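Local coordinates for acetyl-CoA hydrolase/transferase family protein (Porphyromonas gingivalis, PDB 2NVV) that probably transfers coenzyme A between acyl-CoA thioesters and acetate, or hydrolyses acetyl-CoA, as a zinc-binding member of the acetyl-CoA hydrolase/transferase family, at residues H16-G30 / T140-R154. Residues are numbered along the deposited sequence; the frame is centred on the assembly and turned at random.
Sequences HHNDNVGFSGFTPAG and TGVGILPTICRLADR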
loop_
_atom_site.group_PDB
_atom_site.type_symbol
_atom_site.label_atom_id
_atom_site.label_comp_id
_atom_site.label_asym_id
_atom_site.label_seq_id
_atom_site.Cartn_x
_atom_site.Cartn_y
_atom_site.Cartn_z
ATOM N N HIS A 16 -3.112 35.851 -5.135
ATOM C CA HIS A 16 -2.396 36.343 -6.306
ATOM C C HIS A 16 -1.950 35.212 -7.219
ATOM O O HIS A 16 -1.937 34.046 -6.824
ATOM C CB HIS A 16 -1.186 37.146 -5.854
ATOM C CG HIS A 16 -1.484 38.092 -4.737
ATOM N ND1 HIS A 16 -2.116 39.302 -4.931
ATOM C CD2 HIS A 16 -1.267 37.991 -3.406
ATOM C CE1 HIS A 16 -2.274 39.906 -3.768
ATOM N NE2 HIS A 16 -1.768 39.131 -2.826
ATOM N N HIS A 17 -1.587 35.559 -8.445
ATOM C CA HIS A 17 -1.145 34.561 -9.398
ATOM C C HIS A 17 0.040 33.813 -8.820
ATOM O O HIS A 17 0.909 34.409 -8.173
ATOM C CB HIS A 17 -0.751 35.222 -10.718
ATOM C CG HIS A 17 0.028 34.326 -11.629
ATOM N ND1 HIS A 17 1.338 34.580 -11.979
ATOM C CD2 HIS A 17 -0.305 33.161 -12.231
ATOM C CE1 HIS A 17 1.779 33.609 -12.760
ATOM N NE2 HIS A 17 0.801 32.734 -12.927
ATOM N N ASN A 18 0.062 32.505 -9.046
ATOM C CA ASN A 18 1.142 31.644 -8.578
ATOM C C ASN A 18 1.111 31.347 -7.080
ATOM O O ASN A 18 2.017 30.705 -6.553
ATOM C CB ASN A 18 2.492 32.246 -8.947
ATOM C CG ASN A 18 3.516 31.190 -9.298
ATOM O OD1 ASN A 18 3.348 30.446 -10.269
ATOM N ND2 ASN A 18 4.593 31.116 -8.505
ATOM N N ASP A 19 0.081 31.821 -6.393
ATOM C CA ASP A 19 -0.053 31.538 -4.973
ATOM C C ASP A 19 -0.557 30.110 -4.860
ATOM O O ASP A 19 -1.256 29.622 -5.743
ATOM C CB ASP A 19 -1.088 32.454 -4.308
ATOM C CG ASP A 19 -0.502 33.761 -3.806
ATOM O OD1 ASP A 19 0.739 33.870 -3.662
ATOM O OD2 ASP A 19 -1.300 34.687 -3.533
ATOM N N ASN A 20 -0.192 29.434 -3.782
ATOM C CA ASN A 20 -0.677 28.078 -3.550
ATOM C C ASN A 20 -1.774 28.218 -2.512
ATOM O O ASN A 20 -1.554 28.759 -1.433
ATOM C CB ASN A 20 0.430 27.161 -3.023
ATOM C CG ASN A 20 1.381 26.723 -4.104
ATOM O OD1 ASN A 20 1.055 26.782 -5.289
ATOM N ND2 ASN A 20 2.558 26.266 -3.707
ATOM N N VAL A 21 -2.963 27.736 -2.836
ATOM C CA VAL A 21 -4.075 27.853 -1.910
ATOM C C VAL A 21 -4.588 26.508 -1.420
ATOM O O VAL A 21 -4.760 25.564 -2.196
ATOM C CB VAL A 21 -5.252 28.634 -2.554
ATOM C CG1 VAL A 21 -6.284 28.964 -1.504
ATOM C CG2 VAL A 21 -4.737 29.908 -3.213
ATOM N N GLY A 22 -4.820 26.433 -0.114
ATOM C CA GLY A 22 -5.346 25.219 0.481
ATOM C C GLY A 22 -6.768 25.524 0.893
ATOM O O GLY A 22 -7.036 26.588 1.445
ATOM N N PHE A 23 -7.685 24.605 0.612
ATOM C CA PHE A 23 -9.085 24.799 0.964
ATOM C C PHE A 23 -9.537 23.799 2.025
ATOM O O PHE A 23 -9.072 22.669 2.068
ATOM C CB PHE A 23 -9.952 24.665 -0.288
ATOM C CG PHE A 23 -9.451 25.466 -1.463
ATOM C CD1 PHE A 23 -8.431 24.973 -2.274
ATOM C CD2 PHE A 23 -10.007 26.701 -1.774
ATOM C CE1 PHE A 23 -7.975 25.697 -3.379
ATOM C CE2 PHE A 23 -9.556 27.426 -2.873
ATOM C CZ PHE A 23 -8.539 26.919 -3.676
ATOM N N SER A 24 -10.450 24.222 2.883
ATOM C CA SER A 24 -10.970 23.365 3.946
ATOM C C SER A 24 -12.015 22.391 3.410
ATOM O O SER A 24 -12.387 22.440 2.233
ATOM C CB SER A 24 -11.611 24.217 5.040
ATOM O OG SER A 24 -12.783 24.863 4.554
ATOM N N GLY A 25 -12.480 21.498 4.277
ATOM C CA GLY A 25 -13.498 20.539 3.876
ATOM C C GLY A 25 -13.035 19.236 3.258
ATOM O O GLY A 25 -11.859 19.038 2.985
ATOM N N PHE A 26 -13.990 18.335 3.059
ATOM C CA PHE A 26 -13.738 17.035 2.449
ATOM C C PHE A 26 -15.024 16.764 1.683
ATOM O O PHE A 26 -16.070 16.555 2.290
ATOM C CB PHE A 26 -13.525 15.982 3.526
ATOM C CG PHE A 26 -12.942 14.703 3.011
ATOM C CD1 PHE A 26 -11.608 14.639 2.633
ATOM C CD2 PHE A 26 -13.725 13.562 2.922
ATOM C CE1 PHE A 26 -11.058 13.445 2.176
ATOM C CE2 PHE A 26 -13.201 12.365 2.470
ATOM C CZ PHE A 26 -11.864 12.296 2.095
ATOM N N THR A 27 -14.925 16.761 0.356
ATOM C CA THR A 27 -16.062 16.622 -0.547
ATOM C C THR A 27 -16.654 18.018 -0.408
ATOM O O THR A 27 -16.228 18.772 0.461
ATOM C CB THR A 27 -17.130 15.578 -0.095
ATOM O OG1 THR A 27 -17.993 16.158 0.890
ATOM C CG2 THR A 27 -16.473 14.329 0.459
ATOM N N PRO A 28 -17.632 18.390 -1.250
ATOM C CA PRO A 28 -18.210 19.732 -1.121
ATOM C C PRO A 28 -18.385 20.160 0.336
ATOM O O PRO A 28 -18.160 21.320 0.680
ATOM C CB PRO A 28 -19.539 19.598 -1.847
ATOM C CG PRO A 28 -19.194 18.691 -2.953
ATOM C CD PRO A 28 -18.355 17.612 -2.270
ATOM N N ALA A 29 -18.778 19.219 1.187
ATOM C CA ALA A 29 -18.983 19.494 2.612
ATOM C C ALA A 29 -17.750 20.118 3.291
ATOM O O ALA A 29 -16.640 19.577 3.202
ATOM C CB ALA A 29 -19.385 18.202 3.337
ATOM N N GLY A 30 -17.957 21.254 3.964
ATOM C CA GLY A 30 -16.874 21.933 4.663
ATOM C C GLY A 30 -15.987 22.825 3.812
ATOM O O GLY A 30 -15.004 23.365 4.299
ATOM N N THR A 140 -19.012 20.758 8.031
ATOM C CA THR A 140 -19.261 19.338 7.806
ATOM C C THR A 140 -18.145 18.485 7.189
ATOM O O THR A 140 -18.348 17.297 6.951
ATOM C CB THR A 140 -20.549 19.174 6.971
ATOM O OG1 THR A 140 -20.469 19.996 5.798
ATOM C CG2 THR A 140 -21.765 19.586 7.797
ATOM N N GLY A 141 -16.981 19.080 6.938
ATOM C CA GLY A 141 -15.878 18.334 6.358
ATOM C C GLY A 141 -14.569 18.829 6.924
ATOM O O GLY A 141 -14.400 20.030 7.063
ATOM N N VAL A 142 -13.639 17.935 7.251
ATOM C CA VAL A 142 -12.356 18.361 7.819
ATOM C C VAL A 142 -11.193 18.384 6.827
ATOM O O VAL A 142 -10.523 19.396 6.683
ATOM C CB VAL A 142 -11.955 17.487 9.033
ATOM C CG1 VAL A 142 -10.690 18.060 9.688
ATOM C CG2 VAL A 142 -13.104 17.454 10.050
ATOM N N GLY A 143 -10.948 17.268 6.156
ATOM C CA GLY A 143 -9.873 17.204 5.183
ATOM C C GLY A 143 -8.492 17.461 5.752
ATOM O O GLY A 143 -8.025 16.732 6.629
ATOM N N ILE A 144 -7.833 18.497 5.235
ATOM C CA ILE A 144 -6.497 18.871 5.687
ATOM C C ILE A 144 -6.521 20.228 6.383
ATOM O O ILE A 144 -5.518 20.923 6.429
ATOM C CB ILE A 144 -5.498 18.939 4.503
ATOM C CG1 ILE A 144 -5.894 20.063 3.540
ATOM C CG2 ILE A 144 -5.477 17.606 3.781
ATOM C CD1 ILE A 144 -4.989 20.199 2.334
ATOM N N LEU A 145 -7.675 20.581 6.931
ATOM C CA LEU A 145 -7.870 21.844 7.622
ATOM C C LEU A 145 -6.756 22.259 8.572
ATOM O O LEU A 145 -6.110 23.284 8.364
ATOM C CB LEU A 145 -9.191 21.810 8.394
ATOM C CG LEU A 145 -9.499 23.001 9.316
ATOM C CD1 LEU A 145 -10.031 24.170 8.511
ATOM C CD2 LEU A 145 -10.528 22.590 10.347
ATOM N N PRO A 146 -6.514 21.475 9.637
ATOM C CA PRO A 146 -5.451 21.869 10.565
ATOM C C PRO A 146 -4.085 22.134 9.947
ATOM O O PRO A 146 -3.356 23.015 10.403
ATOM C CB PRO A 146 -5.438 20.729 11.591
ATOM C CG PRO A 146 -6.040 19.565 10.859
ATOM C CD PRO A 146 -7.134 20.204 10.056
ATOM N N THR A 147 -3.743 21.396 8.900
ATOM C CA THR A 147 -2.452 21.582 8.269
ATOM C C THR A 147 -2.390 22.850 7.419
ATOM O O THR A 147 -1.393 23.568 7.470
ATOM C CB THR A 147 -2.084 20.362 7.411
ATOM O OG1 THR A 147 -2.149 19.183 8.224
ATOM C CG2 THR A 147 -0.670 20.509 6.838
ATOM N N ILE A 148 -3.439 23.136 6.649
ATOM C CA ILE A 148 -3.420 24.335 5.818
ATOM C C ILE A 148 -3.480 25.610 6.665
ATOM O O ILE A 148 -2.921 26.637 6.292
ATOM C CB ILE A 148 -4.581 24.346 4.754
ATOM C CG1 ILE A 148 -5.936 24.153 5.417
ATOM C CG2 ILE A 148 -4.351 23.257 3.727
ATOM C CD1 ILE A 148 -7.081 24.144 4.436
ATOM N N CYS A 149 -4.157 25.537 7.806
ATOM C CA CYS A 149 -4.266 26.678 8.705
ATOM C C CYS A 149 -2.932 26.946 9.386
ATOM O O CYS A 149 -2.583 28.099 9.675
ATOM C CB CYS A 149 -5.326 26.422 9.769
ATOM S SG CYS A 149 -7.031 26.586 9.197
ATOM N N ARG A 150 -2.187 25.875 9.639
ATOM C CA ARG A 150 -0.892 25.984 10.285
ATOM C C ARG A 150 0.167 26.523 9.330
ATOM O O ARG A 150 0.917 27.440 9.676
ATOM C CB ARG A 150 -0.440 24.615 10.804
ATOM C CG ARG A 150 0.956 24.642 11.376
ATOM C CD ARG A 150 1.721 23.351 11.131
ATOM N NE ARG A 150 1.584 22.399 12.233
ATOM C CZ ARG A 150 2.598 21.696 12.733
ATOM N NH1 ARG A 150 3.821 21.846 12.228
ATOM N NH2 ARG A 150 2.391 20.834 13.726
ATOM N N LEU A 151 0.214 25.953 8.128
ATOM C CA LEU A 151 1.196 26.326 7.120
ATOM C C LEU A 151 0.948 27.602 6.310
ATOM O O LEU A 151 1.898 28.172 5.778
ATOM C CB LEU A 151 1.371 25.163 6.145
ATOM C CG LEU A 151 2.405 24.056 6.373
ATOM C CD1 LEU A 151 2.697 23.858 7.847
ATOM C CD2 LEU A 151 1.874 22.777 5.717
ATOM N N ALA A 152 -0.308 28.038 6.201
ATOM C CA ALA A 152 -0.651 29.231 5.414
ATOM C C ALA A 152 -0.148 30.540 5.986
ATOM O O ALA A 152 -0.106 30.718 7.196
ATOM C CB ALA A 152 -2.162 29.314 5.214
ATOM N N ASP A 153 0.227 31.457 5.097
ATOM C CA ASP A 153 0.700 32.777 5.486
ATOM C C ASP A 153 -0.496 33.612 5.956
ATOM O O ASP A 153 -0.399 34.388 6.909
ATOM C CB ASP A 153 1.355 33.472 4.296
ATOM C CG ASP A 153 2.751 32.962 4.009
ATOM O OD1 ASP A 153 3.252 33.233 2.894
ATOM O OD2 ASP A 153 3.353 32.312 4.892
ATOM N N ARG A 154 -1.621 33.459 5.266
ATOM C CA ARG A 154 -2.834 34.187 5.620
ATOM C C ARG A 154 -4.058 33.304 5.428
ATOM O O ARG A 154 -4.069 32.411 4.575
ATOM C CB ARG A 154 -2.951 35.469 4.792
ATOM C CG ARG A 154 -2.623 35.283 3.334
ATOM C CD ARG A 154 -2.547 36.614 2.589
ATOM N NE ARG A 154 -2.315 36.399 1.160
ATOM C CZ ARG A 154 -1.184 35.929 0.653
ATOM N NH1 ARG A 154 -0.178 35.632 1.461
ATOM N NH2 ARG A 154 -1.063 35.723 -0.651
#
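Ile148 of helix 145-151 packs on strand 20-23 where the strand has no side chain to oppose it: its CG2 lies 3.9 Å from Gly22 CA, and its CD1 reaches the Phe23-Ser24 peptide, 3.4 Å from Phe23 O. CG1 stands between the backbone N and the carbonyl carbon (chi1 54°), with CD1 extended beyond it, which carries the methyl along the strand backbone. One turn earlier, Leu145 CD1 meets Ser24 CB at 3.8 Å. Ile144, at the N-cap position of the helix, brings its CG1 branch near Phe23 O and also touches Phe58 of the adjacent strand.

Strand 20-23 is central in the parallel sheet of a Rossmann-like N-terminal domain, and helix 145-151 lies in the connection from the neighbouring strand 122-127 to 154-160, covering one face of the sheet. Beyond the strand end, glycines let two loops pass backbone to backbone. Gly25 CA points a hydrogen at Gly141 O (3.4 Å, 161° at H), Gly143 CA approaches Gly25 O, and Gly141 CA approaches Ala29 O. Ala29 CB abuts Thr140 OG1, while Phe26 CB rests 3.9 Å from Gly143 N. With CG anti to the backbone N, the Phe26 ring still touches Gly143 CA obliquely through CD1, while its far end runs away from segment 140-154 to lie close to Glu284, the predicted residue of the glutamyl-CoA thioester intermediate.

The charged contact lies at the other end of strand 20-23. Arg154 NH2 forms a salt bridge with Asp19 OD2 (3.1 Å), the carboxylate meeting the guanidinium at its edge with the planes 64° apart; Arg154 NE donates to Phe14 O. Asp19 OD2 also accepts from His16 N, which comes from above the carboxylate plane, so one oxygen ties the turn His16-Asp19 to the arginine. The His16 ring turns its edge to Arg154 NH2, 3.6 Å from CD2.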